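Local coordinates for GTP-binding protein (Sulfolobus solfataricus P2, PDB 2QTF), which hydrolyses GTP specifically and associates with the 50S ribosomal subunit, with a possible role in protein synthesis or ribosome biogenesis, at residues I179-V185 / K227-T233. Sequence-based numbering, arbitrary orientation.
Sequences IPSIGIV and KIMLVDT. With CD (cadmium ion), chain C.
The backbones of M229 and V231 in strand 227-232 are hydrogen-bonded to those of P180, I182 and I184 in parallel pairing. M229 N donates to P180 O (2.9 Å), and I182 N to M229 O (2.7 Å). V231 N then bonds to I182 O, and I184 N returns to V231 O. The last bond, T233 N to I184 O (3.5 Å), is weak. Water 1 lies 2.6 Å from I184 O and also close to D232 OD1, linking the two segments.

Side chains pack on both faces of the sheet. On one, the packing is apolar: the CD1 of I182 meets CG2 of I228 (3.8 Å) as the two side chains cross obliquely, and CB of I182 faces CD2 of L230. Helices 192-200 and 341-355 cover this face. On the other, S181 CB lies beside M229 CB and V231 CG2. At the start, CG1 of I179 sits in the cleft flanked by N and C (chi1 67°), which brings CD1 against the I228-M229 peptide, 3.3 Å from M229 N. At the far end V185 and T233 lie side by side.

The side chain of D232 serves metal binding. Both carboxylate oxygens hold the cadmium ion, OD1 at 2.4 Å and OD2 at 2.3 Å. H97 and four waters complete its shell, and water 2 also donates to T233 O.

These are neighbouring strands of the G domain. Strand 181-185 leads into the P-loop. D232 and T233 begin the DTVG sequence, the G3 (Walker B) motif of P-loop GTPases, predicted to bind GTP.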
loop_
_atom_site.group_PDB
_atom_site.type_symbol
_atom_site.label_atom_id
_atom_site.label_comp_id
_atom_site.label_asym_id
_atom_site.label_seq_id
_atom_site.Cartn_x
_atom_site.Cartn_y
_atom_site.Cartn_z
ATOM N N ILE A 179 -21.638 1.354 13.281
ATOM C CA ILE A 179 -20.633 1.997 14.151
ATOM C C ILE A 179 -19.698 2.776 13.216
ATOM O O ILE A 179 -19.516 2.344 12.103
ATOM C CB ILE A 179 -19.775 1.014 14.957
ATOM C CG1 ILE A 179 -18.876 0.209 14.058
ATOM C CG2 ILE A 179 -20.606 0.083 15.981
ATOM C CD1 ILE A 179 -17.581 -0.196 14.761
ATOM N N PRO A 180 -19.104 3.894 13.653
ATOM C CA PRO A 180 -18.312 4.689 12.695
ATOM C C PRO A 180 -17.048 3.988 12.141
ATOM O O PRO A 180 -16.412 3.240 12.862
ATOM C CB PRO A 180 -17.967 5.926 13.499
ATOM C CG PRO A 180 -17.916 5.476 14.898
ATOM C CD PRO A 180 -19.041 4.474 15.012
ATOM N N SER A 181 -16.728 4.170 10.850
ATOM C CA SER A 181 -15.535 3.596 10.282
ATOM C C SER A 181 -14.518 4.695 9.975
ATOM O O SER A 181 -14.851 5.742 9.463
ATOM C CB SER A 181 -15.834 2.742 9.039
ATOM O OG SER A 181 -16.415 3.655 8.165
ATOM N N ILE A 182 -13.269 4.468 10.389
ATOM C CA ILE A 182 -12.249 5.482 10.228
ATOM C C ILE A 182 -11.157 4.819 9.396
ATOM O O ILE A 182 -10.572 3.843 9.814
ATOM C CB ILE A 182 -11.737 5.966 11.566
ATOM C CG1 ILE A 182 -12.938 6.613 12.328
ATOM C CG2 ILE A 182 -10.636 7.055 11.383
ATOM C CD1 ILE A 182 -12.516 7.375 13.611
ATOM N N GLY A 183 -10.962 5.339 8.193
ATOM C CA GLY A 183 -9.952 4.796 7.280
ATOM C C GLY A 183 -8.597 5.514 7.464
ATOM O O GLY A 183 -8.524 6.724 7.618
ATOM N N ILE A 184 -7.509 4.747 7.455
ATOM C CA ILE A 184 -6.173 5.309 7.557
ATOM C C ILE A 184 -5.603 5.356 6.152
ATOM O O ILE A 184 -5.440 4.263 5.484
ATOM C CB ILE A 184 -5.298 4.360 8.426
ATOM C CG1 ILE A 184 -5.873 4.411 9.896
ATOM C CG2 ILE A 184 -3.745 4.857 8.518
ATOM C CD1 ILE A 184 -5.361 3.309 10.837
ATOM N N VAL A 185 -5.213 6.567 5.729
ATOM C CA VAL A 185 -4.611 6.798 4.415
ATOM C C VAL A 185 -3.293 7.542 4.544
ATOM O O VAL A 185 -2.926 8.051 5.631
ATOM C CB VAL A 185 -5.555 7.619 3.500
ATOM C CG1 VAL A 185 -6.825 6.791 3.287
ATOM C CG2 VAL A 185 -5.902 9.004 4.205
ATOM N N LYS A 227 -17.633 1.912 20.169
ATOM C CA LYS A 227 -16.951 0.919 19.363
ATOM C C LYS A 227 -16.665 1.618 18.015
ATOM O O LYS A 227 -17.567 2.294 17.509
ATOM C CB LYS A 227 -17.868 -0.316 19.293
ATOM C CG LYS A 227 -17.429 -1.413 18.380
ATOM C CD LYS A 227 -18.271 -2.762 18.576
ATOM C CE LYS A 227 -17.832 -3.832 17.492
ATOM N NZ LYS A 227 -18.751 -5.038 17.416
ATOM N N ILE A 228 -15.411 1.549 17.494
ATOM C CA ILE A 228 -14.978 2.237 16.257
ATOM C C ILE A 228 -14.327 1.236 15.339
ATOM O O ILE A 228 -13.523 0.429 15.824
ATOM C CB ILE A 228 -13.960 3.386 16.552
ATOM C CG1 ILE A 228 -14.657 4.418 17.452
ATOM C CG2 ILE A 228 -13.422 4.054 15.286
ATOM C CD1 ILE A 228 -13.889 4.840 18.692
ATOM N N MET A 229 -14.717 1.257 14.067
ATOM C CA MET A 229 -14.150 0.354 13.024
ATOM C C MET A 229 -12.916 1.058 12.369
ATOM O O MET A 229 -13.056 2.103 11.714
ATOM C CB MET A 229 -15.211 0.016 11.947
ATOM C CG MET A 229 -14.659 -1.011 10.859
ATOM S SD MET A 229 -14.081 -2.514 11.615
ATOM C CE MET A 229 -15.515 -3.486 11.991
ATOM N N LEU A 230 -11.733 0.525 12.607
ATOM C CA LEU A 230 -10.569 1.063 11.929
ATOM C C LEU A 230 -10.321 0.284 10.661
ATOM O O LEU A 230 -10.405 -0.962 10.682
ATOM C CB LEU A 230 -9.319 1.009 12.752
ATOM C CG LEU A 230 -9.274 1.737 14.089
ATOM C CD1 LEU A 230 -7.850 1.404 14.750
ATOM C CD2 LEU A 230 -9.436 3.250 13.885
ATOM N N VAL A 231 -10.009 1.019 9.570
ATOM C CA VAL A 231 -9.971 0.398 8.258
ATOM C C VAL A 231 -8.555 0.690 7.624
ATOM O O VAL A 231 -8.129 1.827 7.541
ATOM C CB VAL A 231 -11.117 0.906 7.376
ATOM C CG1 VAL A 231 -10.952 0.461 5.889
ATOM C CG2 VAL A 231 -12.586 0.541 7.917
ATOM N N ASP A 232 -7.832 -0.370 7.253
ATOM C CA ASP A 232 -6.494 -0.255 6.580
ATOM C C ASP A 232 -6.778 -0.059 5.101
ATOM O O ASP A 232 -6.981 -1.006 4.366
ATOM C CB ASP A 232 -5.711 -1.563 6.786
ATOM C CG ASP A 232 -4.321 -1.521 6.128
ATOM O OD1 ASP A 232 -4.042 -0.491 5.464
ATOM O OD2 ASP A 232 -3.532 -2.505 6.092
ATOM N N THR A 233 -6.792 1.186 4.664
ATOM C CA THR A 233 -6.965 1.535 3.270
ATOM C C THR A 233 -5.567 1.390 2.599
ATOM O O THR A 233 -4.497 1.577 3.255
ATOM C CB THR A 233 -7.484 2.991 3.159
ATOM O OG1 THR A 233 -8.806 3.038 3.764
ATOM C CG2 THR A 233 -7.608 3.481 1.702
HETATM CD CD CD C . -2.012 -1.527 4.687
HETATM O O HOH W 1 -3.866 2.263 5.967
HETATM O O HOH W 2 -2.033 0.566 3.477
HETATM O O HOH W 3 0.031 -1.541 3.259
HETATM O O HOH W 4 -1.051 -0.271 6.344
HETATM O O HOH W 5 -0.816 -3.503 5.364
#